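Long-range contact in ATP-dependent DNA helicase (Mycobacterium smegmatis, PDB 5V9X), which probably uses ATP hydrolysis to move 3'-to-5' along single-stranded DNA and unwind RNA:DNA duplexes: residues 29-41 with 75-87. Numbering follows the deposited sequence.
Sequences PLGRFSALTREWF and KTLAAFLWAIDRL. With ANP (phosphoaminophosphonic acid-adenylate ester), chain C.
Asp85 reaches from helix 75-88 to the start of helix 35-44, where Ser34 holds the N-cap position. Its CB lies at the ring edge of Phe33, 3.7 Å from CD2. CG stands anti to the backbone N (chi1 -169°), which carries the carboxylate across to the cap. OD2 accepts the backbone N-H of Ser34 at 2.9 Å, on its syn side but tilted from the carboxylate plane. OD1 accepts two hydroxyls: Ser34 OG through its syn lone pair, and Thr37 OG1 from the anti side, tilted from the carboxylate plane, at 2.7 Å. Three hydrogen bonds grip this buried carboxylate, one to OD2 and two to OD1, and would limit its rotation. The nearby helix N-terminus would probably help stabilise its charge.

Next to this polar cluster the contact is apolar. Trp82 turns its edge to one face of Phe33, with the planes at 71°. Leu81 divides its branches: CD1 meets Thr37 CG2 tip to tip at 3.6 Å and also Trp40, while CD2 packs on Phe33 and Phe41. Leu77 CD1 sits at the ring edges of Trp40 and Phe41.

At the N-terminal end of helix 75-88, Lys75 NZ and Thr76 bind the phosphates of AMP-PNP, consistent with a Walker A P-loop. Phe41 CZ comes 3.7 Å from adenine N6. Helix 35-44 packs on both helix 75-88 and helix 118-130, with Thr37 also touching Ile124. Trp56 of helix 50-60 meets Phe33 and Phe41 edge-to-face, and Ala79 rests on strand 221-226 of the parallel sheet.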
ATOM      1  N   PRO A  29      14.762 -20.320 -26.036  1.00 71.94           N
ATOM      2  CA  PRO A  29      14.459 -18.942 -25.624  1.00 68.23           C
ATOM      3  C   PRO A  29      15.621 -17.987 -25.825  1.00 66.62           C
ATOM      4  O   PRO A  29      15.397 -16.786 -26.015  1.00 69.77           O
ATOM      5  CB  PRO A  29      14.101 -19.086 -24.136  1.00 66.88           C
ATOM      6  CG  PRO A  29      13.894 -20.559 -23.908  1.00 64.46           C
ATOM      7  CD  PRO A  29      14.776 -21.248 -24.895  1.00 68.70           C
ATOM      8  N   LEU A  30      16.855 -18.480 -25.781  1.00 64.28           N
ATOM      9  CA  LEU A  30      18.033 -17.638 -25.916  1.00 64.08           C
ATOM     10  C   LEU A  30      18.488 -17.476 -27.360  1.00 65.71           C
ATOM     11  O   LEU A  30      19.428 -16.717 -27.614  1.00 69.23           O
ATOM     12  CB  LEU A  30      19.177 -18.205 -25.067  1.00 60.27           C
ATOM     13  CG  LEU A  30      18.931 -18.217 -23.557  1.00 51.15           C
ATOM     14  CD1 LEU A  30      19.883 -19.176 -22.866  1.00 48.87           C
ATOM     15  CD2 LEU A  30      19.070 -16.814 -22.982  1.00 47.04           C
ATOM     16  N   GLY A  31      17.848 -18.166 -28.308  1.00 61.49           N
ATOM     17  CA  GLY A  31      18.222 -18.048 -29.706  1.00 61.52           C
ATOM     18  C   GLY A  31      18.044 -16.658 -30.279  1.00 61.82           C
ATOM     19  O   GLY A  31      18.738 -16.300 -31.236  1.00 66.44           O
ATOM     20  N   ARG A  32      17.136 -15.864 -29.710  1.00 59.75           N
ATOM     21  CA  ARG A  32      16.930 -14.503 -30.194  1.00 62.39           C
ATOM     22  C   ARG A  32      18.140 -13.622 -29.911  1.00 59.09           C
ATOM     23  O   ARG A  32      18.516 -12.787 -30.741  1.00 58.05           O
ATOM     24  CB  ARG A  32      15.679 -13.913 -29.546  1.00 71.14           C
ATOM     25  CG  ARG A  32      14.469 -14.826 -29.607  1.00 81.31           C
ATOM     26  CD  ARG A  32      13.336 -14.347 -28.714  1.00 81.69           C
ATOM     27  NE  ARG A  32      12.123 -15.130 -28.936  1.00 82.90           N
ATOM     28  CZ  ARG A  32      11.707 -16.115 -28.145  1.00 82.36           C
ATOM     29  NH1 ARG A  32      12.399 -16.441 -27.062  1.00 71.01           N
ATOM     30  NH2 ARG A  32      10.592 -16.772 -28.436  1.00 91.02           N
ATOM     31  N   PHE A  33      18.761 -13.796 -28.747  1.00 60.16           N
ATOM     32  CA  PHE A  33      19.831 -12.916 -28.305  1.00 58.87           C
ATOM     33  C   PHE A  33      21.101 -13.152 -29.121  1.00 58.20           C
ATOM     34  O   PHE A  33      21.215 -14.104 -29.899  1.00 61.56           O
ATOM     35  CB  PHE A  33      20.119 -13.132 -26.819  1.00 55.48           C
ATOM     36  CG  PHE A  33      18.922 -12.932 -25.930  1.00 55.98           C
ATOM     37  CD1 PHE A  33      17.963 -13.923 -25.799  1.00 56.72           C
ATOM     38  CD2 PHE A  33      18.768 -11.759 -25.208  1.00 57.87           C
ATOM     39  CE1 PHE A  33      16.865 -13.743 -24.980  1.00 57.77           C
ATOM     40  CE2 PHE A  33      17.671 -11.575 -24.384  1.00 56.40           C
ATOM     41  CZ  PHE A  33      16.720 -12.569 -24.270  1.00 54.11           C
ATOM     42  N   SER A  34      22.071 -12.260 -28.926  1.00 49.67           N
ATOM     43  CA  SER A  34      23.372 -12.417 -29.552  1.00 51.19           C
ATOM     44  C   SER A  34      24.092 -13.631 -28.965  1.00 56.25           C
ATOM     45  O   SER A  34      23.662 -14.228 -27.974  1.00 56.94           O
ATOM     46  CB  SER A  34      24.210 -11.154 -29.366  1.00 50.91           C
ATOM     47  OG  SER A  34      24.453 -10.898 -27.993  1.00 47.39           O
ATOM     48  N   ALA A  35      25.207 -14.001 -29.597  1.00 56.39           N
ATOM     49  CA  ALA A  35      25.962 -15.157 -29.123  1.00 57.66           C
ATOM     50  C   ALA A  35      26.561 -14.902 -27.744  1.00 60.37           C
ATOM     51  O   ALA A  35      26.625 -15.814 -26.912  1.00 62.42           O
ATOM     52  CB  ALA A  35      27.053 -15.523 -30.128  1.00 54.89           C
ATOM     53  N   LEU A  36      26.993 -13.667 -27.478  1.00 58.78           N
ATOM     54  CA  LEU A  36      27.639 -13.364 -26.204  1.00 59.90           C
ATOM     55  C   LEU A  36      26.659 -13.471 -25.041  1.00 62.68           C
ATOM     56  O   LEU A  36      26.936 -14.146 -24.044  1.00 68.63           O
ATOM     57  CB  LEU A  36      28.264 -11.969 -26.248  1.00 59.42           C
ATOM     58  CG  LEU A  36      29.360 -11.717 -27.283  1.00 58.22           C
ATOM     59  CD1 LEU A  36      29.947 -10.331 -27.077  1.00 54.39           C
ATOM     60  CD2 LEU A  36      30.442 -12.785 -27.215  1.00 59.61           C
ATOM     61  N   THR A  37      25.508 -12.798 -25.142  1.00 60.20           N
ATOM     62  CA  THR A  37      24.530 -12.865 -24.062  1.00 53.23           C
ATOM     63  C   THR A  37      23.985 -14.277 -23.893  1.00 52.96           C
ATOM     64  O   THR A  37      23.712 -14.707 -22.768  1.00 53.18           O
ATOM     65  CB  THR A  37      23.390 -11.876 -24.317  1.00 44.63           C
ATOM     66  OG1 THR A  37      23.927 -10.557 -24.455  1.00 43.64           O
ATOM     67  CG2 THR A  37      22.405 -11.883 -23.163  1.00 40.50           C
ATOM     68  N   ARG A  38      23.840 -15.018 -24.994  1.00 54.48           N
ATOM     69  CA  ARG A  38      23.415 -16.408 -24.896  1.00 56.46           C
ATOM     70  C   ARG A  38      24.442 -17.242 -24.143  1.00 60.19           C
ATOM     71  O   ARG A  38      24.083 -18.046 -23.274  1.00 61.06           O
ATOM     72  CB  ARG A  38      23.174 -16.984 -26.293  1.00 61.20           C
ATOM     73  CG  ARG A  38      22.579 -18.381 -26.295  1.00 64.86           C
ATOM     74  CD  ARG A  38      22.640 -19.029 -27.674  1.00 69.43           C
ATOM     75  NE  ARG A  38      22.030 -18.203 -28.713  1.00 69.75           N
ATOM     76  CZ  ARG A  38      22.701 -17.644 -29.716  1.00 72.42           C
ATOM     77  NH1 ARG A  38      24.008 -17.829 -29.825  1.00 75.33           N
ATOM     78  NH2 ARG A  38      22.064 -16.908 -30.618  1.00 73.66           N
ATOM     79  N   GLU A  39      25.730 -17.055 -24.453  1.00 62.36           N
ATOM     80  CA  GLU A  39      26.762 -17.846 -23.791  1.00 59.14           C
ATOM     81  C   GLU A  39      26.855 -17.508 -22.311  1.00 57.01           C
ATOM     82  O   GLU A  39      27.074 -18.398 -21.483  1.00 60.73           O
ATOM     83  CB  GLU A  39      28.119 -17.647 -24.467  1.00 59.14           C
ATOM     84  CG  GLU A  39      29.237 -18.460 -23.812  1.00 62.75           C
ATOM     85  CD  GLU A  39      30.461 -18.616 -24.691  1.00 71.27           C
ATOM     86  OE1 GLU A  39      31.325 -17.715 -24.679  1.00 72.42           O
ATOM     87  OE2 GLU A  39      30.559 -19.645 -25.395  1.00 75.27           O
ATOM     88  N   TRP A  40      26.693 -16.232 -21.952  1.00 53.45           N
ATOM     89  CA  TRP A  40      26.765 -15.871 -20.541  1.00 53.69           C
ATOM     90  C   TRP A  40      25.629 -16.507 -19.751  1.00 54.88           C
ATOM     91  O   TRP A  40      25.865 -17.164 -18.728  1.00 54.51           O
ATOM     92  CB  TRP A  40      26.734 -14.357 -20.348  1.00 52.22           C
ATOM     93  CG  TRP A  40      26.432 -14.053 -18.915  1.00 54.27           C
ATOM     94  CD1 TRP A  40      27.290 -14.158 -17.863  1.00 49.88           C
ATOM     95  CD2 TRP A  40      25.166 -13.667 -18.364  1.00 55.95           C
ATOM     96  NE1 TRP A  40      26.649 -13.832 -16.693  1.00 51.10           N
ATOM     97  CE2 TRP A  40      25.342 -13.530 -16.973  1.00 53.18           C
ATOM     98  CE3 TRP A  40      23.904 -13.414 -18.913  1.00 54.92           C
ATOM     99  CZ2 TRP A  40      24.305 -13.152 -16.123  1.00 49.41           C
ATOM    100  CZ3 TRP A  40      22.876 -13.035 -18.067  1.00 50.57           C
ATOM    101  CH2 TRP A  40      23.083 -12.906 -16.689  1.00 47.08           C
ATOM    102  N   PHE A  41      24.386 -16.307 -20.200  1.00 53.76           N
ATOM    103  CA  PHE A  41      23.241 -16.827 -19.460  1.00 58.27           C
ATOM    104  C   PHE A  41      23.324 -18.338 -19.295  1.00 65.06           C
ATOM    105  O   PHE A  41      22.872 -18.877 -18.278  1.00 69.37           O
ATOM    106  CB  PHE A  41      21.936 -16.433 -20.159  1.00 59.77           C
ATOM    107  CG  PHE A  41      20.704 -16.679 -19.330  1.00 57.30           C
ATOM    108  CD1 PHE A  41      20.086 -17.920 -19.327  1.00 54.19           C
ATOM    109  CD2 PHE A  41      20.165 -15.668 -18.553  1.00 54.80           C
ATOM    110  CE1 PHE A  41      18.960 -18.148 -18.561  1.00 52.06           C
ATOM    111  CE2 PHE A  41      19.034 -15.890 -17.787  1.00 54.48           C
ATOM    112  CZ  PHE A  41      18.431 -17.132 -17.792  1.00 51.26           C
ATOM    113  N   LYS A  75      12.236 -12.372 -12.665  1.00 50.58           N
ATOM    114  CA  LYS A  75      11.547 -11.379 -13.478  1.00 44.87           C
ATOM    115  C   LYS A  75      12.444 -10.200 -13.828  1.00 44.52           C
ATOM    116  O   LYS A  75      12.172  -9.503 -14.811  1.00 50.34           O
ATOM    117  CB  LYS A  75      10.285 -10.901 -12.759  1.00 39.71           C
ATOM    118  CG  LYS A  75       9.247 -12.000 -12.551  1.00 35.99           C
ATOM    119  CD  LYS A  75       7.909 -11.433 -12.090  1.00 38.90           C
ATOM    120  CE  LYS A  75       7.967 -10.928 -10.657  1.00 36.14           C
ATOM    121  NZ  LYS A  75       8.137 -12.045  -9.686  1.00 31.93           N
ATOM    122  N   THR A  76      13.508  -9.967 -13.055  1.00 42.09           N
ATOM    123  CA  THR A  76      14.437  -8.882 -13.367  1.00 42.58           C
ATOM    124  C   THR A  76      15.099  -9.097 -14.722  1.00 46.76           C
ATOM    125  O   THR A  76      15.060  -8.219 -15.592  1.00 45.80           O
ATOM    126  CB  THR A  76      15.501  -8.763 -12.273  1.00 42.20           C
ATOM    127  OG1 THR A  76      14.876  -8.457 -11.021  1.00 42.17           O
ATOM    128  CG2 THR A  76      16.510  -7.676 -12.621  1.00 41.19           C
ATOM    129  N   LEU A  77      15.724 -10.263 -14.916  1.00 47.81           N
ATOM    130  CA  LEU A  77      16.362 -10.546 -16.198  1.00 49.21           C
ATOM    131  C   LEU A  77      15.336 -10.706 -17.311  1.00 44.98           C
ATOM    132  O   LEU A  77      15.654 -10.469 -18.481  1.00 43.94           O
ATOM    133  CB  LEU A  77      17.232 -11.796 -16.096  1.00 50.56           C
ATOM    134  CG  LEU A  77      18.532 -11.661 -15.300  1.00 45.76           C
ATOM    135  CD1 LEU A  77      19.257 -12.991 -15.225  1.00 44.05           C
ATOM    136  CD2 LEU A  77      19.430 -10.585 -15.889  1.00 40.84           C
ATOM    137  N   ALA A  78      14.111 -11.113 -16.971  1.00 43.15           N
ATOM    138  CA  ALA A  78      13.048 -11.157 -17.969  1.00 43.29           C
ATOM    139  C   ALA A  78      12.828  -9.785 -18.590  1.00 45.63           C
ATOM    140  O   ALA A  78      12.688  -9.661 -19.811  1.00 53.82           O
ATOM    141  CB  ALA A  78      11.753 -11.674 -17.342  1.00 42.54           C
ATOM    142  N   ALA A  79      12.818  -8.739 -17.763  1.00 41.45           N
ATOM    143  CA  ALA A  79      12.568  -7.393 -18.260  1.00 40.90           C
ATOM    144  C   ALA A  79      13.832  -6.719 -18.778  1.00 41.76           C
ATOM    145  O   ALA A  79      13.745  -5.831 -19.633  1.00 45.28           O
ATOM    146  CB  ALA A  79      11.938  -6.539 -17.160  1.00 39.34           C
ATOM    147  N   PHE A  80      15.004  -7.124 -18.294  1.00 39.35           N
ATOM    148  CA  PHE A  80      16.237  -6.403 -18.584  1.00 42.70           C
ATOM    149  C   PHE A  80      17.060  -7.010 -19.712  1.00 47.56           C
ATOM    150  O   PHE A  80      17.653  -6.264 -20.496  1.00 44.44           O
ATOM    151  CB  PHE A  80      17.108  -6.315 -17.325  1.00 40.90           C
ATOM    152  CG  PHE A  80      16.876  -5.074 -16.510  1.00 41.69           C
ATOM    153  CD1 PHE A  80      17.438  -3.865 -16.890  1.00 41.00           C
ATOM    154  CD2 PHE A  80      16.105  -5.116 -15.359  1.00 37.74           C
ATOM    155  CE1 PHE A  80      17.231  -2.721 -16.142  1.00 39.73           C
ATOM    156  CE2 PHE A  80      15.894  -3.975 -14.606  1.00 36.66           C
ATOM    157  CZ  PHE A  80      16.458  -2.776 -14.997  1.00 38.79           C
ATOM    158  N   LEU A  81      17.100  -8.344 -19.826  1.00 54.39           N
ATOM    159  CA  LEU A  81      18.141  -8.987 -20.627  1.00 55.10           C
ATOM    160  C   LEU A  81      18.064  -8.589 -22.096  1.00 56.12           C
ATOM    161  O   LEU A  81      19.099  -8.367 -22.736  1.00 56.86           O
ATOM    162  CB  LEU A  81      18.058 -10.507 -20.490  1.00 53.62           C
ATOM    163  CG  LEU A  81      19.287 -11.232 -21.046  1.00 57.29           C
ATOM    164  CD1 LEU A  81      20.523 -10.877 -20.229  1.00 58.44           C
ATOM    165  CD2 LEU A  81      19.074 -12.735 -21.087  1.00 56.81           C
ATOM    166  N   TRP A  82      16.855  -8.503 -22.654  1.00 55.98           N
ATOM    167  CA  TRP A  82      16.734  -8.122 -24.058  1.00 50.05           C
ATOM    168  C   TRP A  82      17.264  -6.714 -24.291  1.00 45.32           C
ATOM    169  O   TRP A  82      17.995  -6.464 -25.256  1.00 46.23           O
ATOM    170  CB  TRP A  82      15.283  -8.230 -24.525  1.00 45.51           C
ATOM    171  CG  TRP A  82      15.139  -7.867 -25.969  1.00 47.92           C
ATOM    172  CD1 TRP A  82      14.668  -6.691 -26.476  1.00 47.04           C
ATOM    173  CD2 TRP A  82      15.504  -8.673 -27.096  1.00 49.32           C
ATOM    174  NE1 TRP A  82      14.702  -6.722 -27.850  1.00 47.54           N
ATOM    175  CE2 TRP A  82      15.211  -7.928 -28.255  1.00 47.90           C
ATOM    176  CE3 TRP A  82      16.040  -9.957 -27.237  1.00 49.68           C
ATOM    177  CZ2 TRP A  82      15.437  -8.424 -29.538  1.00 49.58           C
ATOM    178  CZ3 TRP A  82      16.265 -10.447 -28.512  1.00 54.56           C
ATOM    179  CH2 TRP A  82      15.963  -9.682 -29.644  1.00 52.95           C
ATOM    180  N   ALA A  83      16.901  -5.776 -23.413  1.00 36.91           N
ATOM    181  CA  ALA A  83      17.446  -4.427 -23.514  1.00 39.40           C
ATOM    182  C   ALA A  83      18.954  -4.429 -23.301  1.00 51.47           C
ATOM    183  O   ALA A  83      19.681  -3.662 -23.945  1.00 65.49           O
ATOM    184  CB  ALA A  83      16.759  -3.506 -22.505  1.00 35.70           C
ATOM    185  N   ILE A  84      19.442  -5.289 -22.403  1.00 45.87           N
ATOM    186  CA  ILE A  84      20.882  -5.406 -22.186  1.00 45.28           C
ATOM    187  C   ILE A  84      21.564  -5.946 -23.435  1.00 51.31           C
ATOM    188  O   ILE A  84      22.648  -5.487 -23.817  1.00 55.75           O
ATOM    189  CB  ILE A  84      21.165  -6.293 -20.959  1.00 44.08           C
ATOM    190  CG1 ILE A  84      20.662  -5.618 -19.682  1.00 41.36           C
ATOM    191  CG2 ILE A  84      22.652  -6.605 -20.848  1.00 36.73           C
ATOM    192  CD1 ILE A  84      20.653  -6.532 -18.477  1.00 41.02           C
ATOM    193  N   ASP A  85      20.942  -6.927 -24.092  1.00 50.64           N
ATOM    194  CA  ASP A  85      21.535  -7.500 -25.296  1.00 47.40           C
ATOM    195  C   ASP A  85      21.652  -6.457 -26.400  1.00 48.65           C
ATOM    196  O   ASP A  85      22.664  -6.405 -27.109  1.00 56.34           O
ATOM    197  CB  ASP A  85      20.712  -8.700 -25.765  1.00 47.85           C
ATOM    198  CG  ASP A  85      21.411  -9.498 -26.846  1.00 50.99           C
ATOM    199  OD1 ASP A  85      22.615  -9.786 -26.684  1.00 52.61           O
ATOM    200  OD2 ASP A  85      20.760  -9.845 -27.853  1.00 54.78           O
ATOM    201  N   ARG A  86      20.632  -5.609 -26.551  1.00 45.60           N
ATOM    202  CA  ARG A  86      20.687  -4.566 -27.571  1.00 50.81           C
ATOM    203  C   ARG A  86      21.751  -3.526 -27.244  1.00 53.55           C
ATOM    204  O   ARG A  86      22.453  -3.044 -28.141  1.00 60.55           O
ATOM    205  CB  ARG A  86      19.317  -3.905 -27.720  1.00 55.65           C
ATOM    206  N   LEU A  87      21.887  -3.165 -25.965  1.00 49.36           N
ATOM    207  CA  LEU A  87      22.939  -2.234 -25.571  1.00 46.01           C
ATOM    208  C   LEU A  87      24.326  -2.838 -25.758  1.00 54.81           C
ATOM    209  O   LEU A  87      25.302  -2.100 -25.928  1.00 62.38           O
ATOM    210  CB  LEU A  87      22.739  -1.800 -24.119  1.00 43.76           C
ATOM    211  CG  LEU A  87      21.668  -0.736 -23.873  1.00 47.24           C
ATOM    212  CD1 LEU A  87      21.213  -0.757 -22.422  1.00 41.69           C
ATOM    213  CD2 LEU A  87      22.193   0.644 -24.247  1.00 38.10           C
TER
HETATM  214  PG  ANP C 901      10.494 -10.796  -6.837  1.00 36.69           P
HETATM  215  O1G ANP C 901      10.452 -10.848  -5.344  1.00 39.44           O
HETATM  216  O2G ANP C 901      10.838  -9.331  -7.308  1.00 40.02           O
HETATM  217  O3G ANP C 901       9.088 -11.224  -7.429  1.00 42.78           O
HETATM  218  PB  ANP C 901      11.835 -11.800  -9.039  1.00 39.13           P
HETATM  219  O1B ANP C 901      12.028 -10.335  -9.526  1.00 32.32           O
HETATM  220  O2B ANP C 901      10.623 -12.390  -9.673  1.00 41.01           O
HETATM  221  N3B ANP C 901      11.695 -11.852  -7.374  1.00 41.66           N
HETATM  222  PA  ANP C 901      14.529 -12.035  -9.284  1.00 36.67           P
HETATM  223  O1A ANP C 901      14.691 -11.187  -8.076  1.00 33.77           O
HETATM  224  O2A ANP C 901      14.798 -11.298 -10.595  1.00 34.89           O
HETATM  225  O3A ANP C 901      13.074 -12.644  -9.440  1.00 46.66           O
HETATM  226  O5' ANP C 901      15.457 -13.311  -9.172  1.00 37.70           O
HETATM  227  C5' ANP C 901      15.488 -14.265  -8.057  1.00 39.97           C
HETATM  228  C4' ANP C 901      16.898 -14.777  -7.891  1.00 45.08           C
HETATM  229  O4' ANP C 901      17.177 -15.822  -8.860  1.00 48.59           O
HETATM  230  C3' ANP C 901      17.964 -13.718  -8.140  1.00 50.30           C
HETATM  231  O3' ANP C 901      19.141 -14.063  -7.427  1.00 50.70           O
HETATM  232  C2' ANP C 901      18.215 -13.858  -9.642  1.00 59.16           C
HETATM  233  O2' ANP C 901      19.356 -13.119 -10.107  1.00 69.97           O
HETATM  234  C1' ANP C 901      18.165 -15.382  -9.782  1.00 53.00           C
HETATM  235  N9  ANP C 901      17.796 -15.896 -11.105  1.00 47.94           N
HETATM  236  C8  ANP C 901      17.293 -15.210 -12.180  1.00 47.35           C
HETATM  237  N7  ANP C 901      17.042 -15.963 -13.226  1.00 43.99           N
HETATM  238  C5  ANP C 901      17.419 -17.231 -12.814  1.00 47.08           C
HETATM  239  C6  ANP C 901      17.403 -18.481 -13.461  1.00 49.31           C
HETATM  240  N6  ANP C 901      16.976 -18.662 -14.712  1.00 48.30           N
HETATM  241  N1  ANP C 901      17.850 -19.554 -12.766  1.00 46.62           N
HETATM  242  C2  ANP C 901      18.275 -19.377 -11.511  1.00 42.83           C
HETATM  243  N3  ANP C 901      18.337 -18.248 -10.801  1.00 46.05           N
HETATM  244  C4  ANP C 901      17.888 -17.206 -11.511  1.00 46.72           C